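Local coordinates for autophagy protein 5 (PDB 2DYO), which acts in autophagic vesicle formation and cytoplasm-to-vacuole transport in budding yeast, and is required for nucleophagy and mitophagy, at residues Ile40-Glu45 with Tyr88-Leu93; Val92-Leu97 with Val115-Arg120. All coordinates share one frame; numbering follows the deposited sequence.

Contact 1: residues Ile40-Glu45 with Tyr88-Leu93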
loop_
_atom_site.group_PDB
_atom_site.type_symbol
_atom_site.label_atom_id
_atom_site.label_comp_id
_atom_site.label_asym_id
_atom_site.label_seq_id
_atom_site.Cartn_x
_atom_site.Cartn_y
_atom_site.Cartn_z
ATOM N N ILE A 40 13.899 8.983 1.188
ATOM C CA ILE A 40 12.652 9.560 1.662
ATOM C C ILE A 40 11.810 8.731 2.627
ATOM O O ILE A 40 12.022 7.535 2.809
ATOM C CB ILE A 40 11.770 9.898 0.449
ATOM C CG1 ILE A 40 11.590 8.640 -0.413
ATOM C CG2 ILE A 40 12.434 10.995 -0.380
ATOM C CD1 ILE A 40 10.671 8.809 -1.603
ATOM N N ARG A 41 10.850 9.404 3.251
ATOM C CA ARG A 41 9.916 8.761 4.159
ATOM C C ARG A 41 8.623 8.686 3.367
ATOM O O ARG A 41 8.153 9.692 2.827
ATOM C CB ARG A 41 9.730 9.598 5.426
ATOM C CG ARG A 41 10.918 9.507 6.374
ATOM C CD ARG A 41 10.992 8.122 7.015
ATOM N NE ARG A 41 10.007 7.957 8.081
ATOM C CZ ARG A 41 9.813 6.822 8.748
ATOM N NH1 ARG A 41 10.532 5.750 8.455
ATOM N NH2 ARG A 41 8.905 6.758 9.711
ATOM N N VAL A 42 8.064 7.484 3.282
ATOM C CA VAL A 42 6.845 7.254 2.521
ATOM C C VAL A 42 5.790 6.564 3.375
ATOM O O VAL A 42 6.079 5.563 4.035
ATOM C CB VAL A 42 7.143 6.358 1.301
ATOM C CG1 VAL A 42 5.860 6.029 0.558
ATOM C CG2 VAL A 42 8.140 7.051 0.381
ATOM N N PRO A 43 4.558 7.096 3.380
ATOM C CA PRO A 43 3.493 6.481 4.173
ATOM C C PRO A 43 3.211 5.064 3.672
ATOM O O PRO A 43 3.444 4.749 2.501
ATOM C CB PRO A 43 2.293 7.401 3.926
ATOM C CG PRO A 43 2.934 8.743 3.651
ATOM C CD PRO A 43 4.099 8.359 2.768
ATOM N N ARG A 44 2.732 4.204 4.562
ATOM C CA ARG A 44 2.370 2.857 4.151
ATOM C C ARG A 44 1.105 3.011 3.303
ATOM O O ARG A 44 0.893 2.284 2.336
ATOM C CB ARG A 44 2.068 1.984 5.373
ATOM C CG ARG A 44 3.256 1.162 5.873
ATOM C CD ARG A 44 2.889 0.433 7.160
ATOM N NE ARG A 44 3.836 -0.621 7.511
ATOM C CZ ARG A 44 3.741 -1.878 7.091
ATOM N NH1 ARG A 44 4.648 -2.773 7.460
ATOM N NH2 ARG A 44 2.736 -2.246 6.302
ATOM N N GLU A 45 0.279 3.990 3.665
ATOM C CA GLU A 45 -0.973 4.224 2.955
ATOM C C GLU A 45 -0.876 5.252 1.828
ATOM O O GLU A 45 -1.416 6.359 1.930
ATOM C CB GLU A 45 -2.062 4.663 3.937
ATOM C CG GLU A 45 -2.320 3.694 5.088
ATOM C CD GLU A 45 -3.082 2.444 4.681
ATOM O OE1 GLU A 45 -3.577 1.756 5.596
ATOM O OE2 GLU A 45 -3.187 2.137 3.468
ATOM N N TYR A 88 -0.428 -0.839 -5.710
ATOM C CA TYR A 88 -0.786 -1.473 -4.442
ATOM C C TYR A 88 -0.242 -0.535 -3.388
ATOM O O TYR A 88 0.781 0.104 -3.611
ATOM C CB TYR A 88 -0.120 -2.845 -4.277
ATOM C CG TYR A 88 -0.723 -3.904 -5.156
ATOM C CD1 TYR A 88 -0.272 -4.091 -6.460
ATOM C CD2 TYR A 88 -1.781 -4.689 -4.703
ATOM C CE1 TYR A 88 -0.863 -5.037 -7.297
ATOM C CE2 TYR A 88 -2.383 -5.635 -5.530
ATOM C CZ TYR A 88 -1.916 -5.802 -6.826
ATOM O OH TYR A 88 -2.507 -6.732 -7.645
ATOM N N PRO A 89 -0.913 -0.430 -2.230
ATOM C CA PRO A 89 -0.376 0.475 -1.209
ATOM C C PRO A 89 1.062 0.084 -0.900
ATOM O O PRO A 89 1.406 -1.094 -0.920
ATOM C CB PRO A 89 -1.296 0.238 -0.010
ATOM C CG PRO A 89 -2.606 -0.137 -0.653
ATOM C CD PRO A 89 -2.168 -1.059 -1.780
ATOM N N VAL A 90 1.893 1.075 -0.602
ATOM C CA VAL A 90 3.295 0.839 -0.271
ATOM C C VAL A 90 3.448 -0.173 0.867
ATOM O O VAL A 90 4.335 -1.028 0.828
ATOM C CB VAL A 90 3.984 2.177 0.127
ATOM C CG1 VAL A 90 5.409 1.928 0.624
ATOM C CG2 VAL A 90 4.006 3.107 -1.079
ATOM N N GLY A 91 2.588 -0.076 1.877
ATOM C CA GLY A 91 2.673 -0.996 3.001
ATOM C C GLY A 91 2.389 -2.433 2.601
ATOM O O GLY A 91 2.958 -3.371 3.165
ATOM N N VAL A 92 1.486 -2.608 1.642
ATOM C CA VAL A 92 1.128 -3.932 1.140
ATOM C C VAL A 92 2.297 -4.505 0.337
ATOM O O VAL A 92 2.586 -5.706 0.399
ATOM C CB VAL A 92 -0.149 -3.859 0.260
ATOM C CG1 VAL A 92 -0.416 -5.211 -0.410
ATOM C CG2 VAL A 92 -1.355 -3.485 1.141
ATOM N N LEU A 93 2.967 -3.647 -0.425
ATOM C CA LEU A 93 4.124 -4.091 -1.197
ATOM C C LEU A 93 5.204 -4.504 -0.200
ATOM O O LEU A 93 5.869 -5.533 -0.369
ATOM C CB LEU A 93 4.648 -2.955 -2.084
ATOM C CG LEU A 93 3.803 -2.544 -3.298
ATOM C CD1 LEU A 93 4.430 -1.327 -3.972
ATOM C CD2 LEU A 93 3.711 -3.698 -4.281
#

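Contact 2: residues Val92-Leu97 with Val115-Arg120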
loop_
_atom_site.group_PDB
_atom_site.type_symbol
_atom_site.label_atom_id
_atom_site.label_comp_id
_atom_site.label_asym_id
_atom_site.label_seq_id
_atom_site.Cartn_x
_atom_site.Cartn_y
_atom_site.Cartn_z
ATOM N N VAL A 92 1.486 -2.608 1.642
ATOM C CA VAL A 92 1.128 -3.932 1.140
ATOM C C VAL A 92 2.297 -4.505 0.337
ATOM O O VAL A 92 2.586 -5.706 0.399
ATOM C CB VAL A 92 -0.149 -3.859 0.260
ATOM C CG1 VAL A 92 -0.416 -5.211 -0.410
ATOM C CG2 VAL A 92 -1.355 -3.485 1.141
ATOM N N LEU A 93 2.967 -3.647 -0.425
ATOM C CA LEU A 93 4.124 -4.091 -1.197
ATOM C C LEU A 93 5.204 -4.504 -0.200
ATOM O O LEU A 93 5.869 -5.533 -0.369
ATOM C CB LEU A 93 4.648 -2.955 -2.084
ATOM C CG LEU A 93 3.803 -2.544 -3.298
ATOM C CD1 LEU A 93 4.430 -1.327 -3.972
ATOM C CD2 LEU A 93 3.711 -3.698 -4.281
ATOM N N PHE A 94 5.358 -3.701 0.852
ATOM C CA PHE A 94 6.363 -3.973 1.877
ATOM C C PHE A 94 6.113 -5.314 2.562
ATOM O O PHE A 94 7.033 -6.116 2.719
ATOM C CB PHE A 94 6.362 -2.866 2.938
ATOM C CG PHE A 94 7.422 -3.042 3.993
ATOM C CD1 PHE A 94 8.741 -2.687 3.740
ATOM C CD2 PHE A 94 7.100 -3.577 5.235
ATOM C CE1 PHE A 94 9.731 -2.862 4.715
ATOM C CE2 PHE A 94 8.079 -3.758 6.215
ATOM C CZ PHE A 94 9.396 -3.396 5.954
ATOM N N ASP A 95 4.872 -5.546 2.986
ATOM C CA ASP A 95 4.520 -6.791 3.661
ATOM C C ASP A 95 4.824 -7.987 2.777
ATOM O O ASP A 95 5.292 -9.020 3.251
ATOM C CB ASP A 95 3.034 -6.806 4.036
ATOM C CG ASP A 95 2.698 -5.829 5.141
ATOM O OD1 ASP A 95 3.623 -5.175 5.658
ATOM O OD2 ASP A 95 1.506 -5.720 5.501
ATOM N N CYS A 96 4.555 -7.842 1.486
ATOM C CA CYS A 96 4.801 -8.914 0.543
ATOM C C CYS A 96 6.293 -9.209 0.414
ATOM O O CYS A 96 6.688 -10.356 0.223
ATOM C CB CYS A 96 4.225 -8.550 -0.823
ATOM S SG CYS A 96 4.687 -9.715 -2.103
ATOM N N LEU A 97 7.120 -8.172 0.524
ATOM C CA LEU A 97 8.566 -8.339 0.414
ATOM C C LEU A 97 9.232 -8.722 1.739
ATOM O O LEU A 97 10.221 -9.452 1.750
ATOM C CB LEU A 97 9.206 -7.051 -0.114
ATOM C CG LEU A 97 8.780 -6.577 -1.508
ATOM C CD1 LEU A 97 9.365 -5.198 -1.787
ATOM C CD2 LEU A 97 9.240 -7.579 -2.548
ATOM N N VAL A 115 19.686 -2.895 12.833
ATOM C CA VAL A 115 18.817 -3.426 11.803
ATOM C C VAL A 115 18.137 -2.221 11.180
ATOM O O VAL A 115 17.472 -1.452 11.870
ATOM C CB VAL A 115 17.779 -4.361 12.414
ATOM N N LEU A 116 18.338 -2.025 9.884
ATOM C CA LEU A 116 17.695 -0.907 9.208
ATOM C C LEU A 116 16.493 -1.443 8.452
ATOM O O LEU A 116 16.629 -2.319 7.599
ATOM C CB LEU A 116 18.650 -0.229 8.223
ATOM C CG LEU A 116 18.011 0.868 7.358
ATOM C CD1 LEU A 116 17.493 1.985 8.245
ATOM C CD2 LEU A 116 19.025 1.412 6.362
ATOM N N THR A 117 15.313 -0.940 8.782
ATOM C CA THR A 117 14.112 -1.369 8.085
ATOM C C THR A 117 13.870 -0.358 6.973
ATOM O O THR A 117 13.560 0.799 7.238
ATOM C CB THR A 117 12.884 -1.387 9.013
ATOM O OG1 THR A 117 13.110 -2.301 10.093
ATOM C CG2 THR A 117 11.647 -1.830 8.240
ATOM N N PHE A 118 14.039 -0.779 5.728
ATOM C CA PHE A 118 13.808 0.135 4.617
ATOM C C PHE A 118 13.423 -0.606 3.357
ATOM O O PHE A 118 13.608 -1.817 3.252
ATOM C CB PHE A 118 15.046 1.004 4.357
ATOM C CG PHE A 118 16.212 0.259 3.770
ATOM C CD1 PHE A 118 16.763 -0.838 4.422
ATOM C CD2 PHE A 118 16.780 0.678 2.572
ATOM C CE1 PHE A 118 17.864 -1.506 3.885
ATOM C CE2 PHE A 118 17.877 0.020 2.029
ATOM C CZ PHE A 118 18.421 -1.076 2.688
ATOM N N LEU A 119 12.874 0.137 2.404
ATOM C CA LEU A 119 12.447 -0.425 1.137
ATOM C C LEU A 119 13.315 0.147 0.027
ATOM O O LEU A 119 13.371 1.360 -0.173
ATOM C CB LEU A 119 10.974 -0.084 0.890
ATOM C CG LEU A 119 10.310 -0.641 -0.369
ATOM C CD1 LEU A 119 10.382 -2.163 -0.370
ATOM C CD2 LEU A 119 8.858 -0.167 -0.413
ATOM N N ARG A 120 13.991 -0.737 -0.692
ATOM C CA ARG A 120 14.863 -0.336 -1.783
ATOM C C ARG A 120 14.104 -0.395 -3.103
ATOM O O ARG A 120 13.645 -1.459 -3.518
ATOM C CB ARG A 120 16.077 -1.262 -1.824
ATOM C CG ARG A 120 17.310 -0.637 -2.432
ATOM C CD ARG A 120 18.564 -1.308 -1.897
ATOM N NE ARG A 120 19.745 -0.476 -2.105
ATOM C CZ ARG A 120 20.900 -0.647 -1.472
ATOM N NH1 ARG A 120 21.035 -1.626 -0.585
ATOM N NH2 ARG A 120 21.918 0.169 -1.717
#

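Contact 1: residues Ile40-Glu45 with Tyr88-Leu93
In the first ubiquitin-like domain, the loop that follows edge strand 37-43 abuts the first turn of helix 90-98, where Arg44 O accepts a hydrogen bond from Gly91 N at 2.9 Å. The bond is nearly straight, with an N-H...O angle of 160°, and uses a lone pair in the carbonyl plane. Gly91 belongs to the first turn of the helix, just past the N-cap residue Pro89, so the loop carbonyl supplies an acceptor to an amide at the helix start. The backbones come very close here, Arg44 CA lying 4.0 Å from Gly91 CA, and a side chain on the glycine would collide with Arg44 CB. Arg44 instead lays its extended chain beside the glycine, with CG 3.6 Å from Gly91 CA. Its NH2 reaches a salt bridge with Asp95 further along the helix, while NH1 meets an acidic side chain of the chain of another protein. Helix 90-98, in the connection between strands 82-84 and 118-126 of the ubiquitin-like fold, packs on the sheet here through two crossing valines: Val42 CG1 touches Val90 CG2 at 3.8 Å. Val90 CB also sits 3.5 Å from Pro43 O. An alanine in place of Val90 would lack both methyls and would probably leave a gap beside Val42 CG1 in this buried layer. At the cap, Pro89 CB lies 3.8 Å from Arg44 O.

Contact 2: residues Val92-Leu97 with Val115-Arg120
Phe94 and Leu97, one turn apart on helix 90-98, meet Thr117 and Leu119 where the chain enters strand 118-126. The short segments of helix and strand cross at 90°, their axes 10.0 Å apart, as the helix lies across the sheet of the first ubiquitin-like domain. From CB, Phe94 sets CG anti to its own backbone nitrogen (chi1 -177°), which carries the ring out to the strand side. CD1 passes Leu119 CD1 loosely at 4.5 Å, at the ring edge. CE1 comes next, 4.1 Å from Thr117 CG2 and also near Phe118 O, which again lies at the ring edge. Across the two segments the ring comes nearest at CZ, 3.6 Å from Thr117 CG2, a methyl that approaches obliquely. CD2, across the ring from CD1, packs beside the Arg44 guanidinium. Leu97 completes the patch, its CD1 meeting Leu119 CD1 at 3.5 Å as the two leucine side chains cross at about a right angle. The Phe94 and Thr117 side chains also pack against the chain of another protein. No hydrogen bond joins the two segments, so helix and strand are held by dispersion and burial of carbon surface, without the directional restraint a polar bond would give.

Both contacts draw on helix 90-98 and reach the same five-stranded sheet, with centres about 9 Å apart and Val92 and Leu93 shared by their segments. Contact 1 is fully buried and lies nearer the middle of the chain; contact 2 is a surface contact, in which Leu119 alone of the touching residues is buried. Their chemistry differs too: the buried contact joins a main-chain hydrogen bond to a valine pair at the helix start, whereas the more exposed one brings together a phenyl ring, two leucines and a threonine methyl, its helix residues lying one to two turns further on. The two adjoin where Arg44 NH1 packs 3.4 Å from Phe94 CD2, and where Val90 CG1 packs on Leu119 CD2.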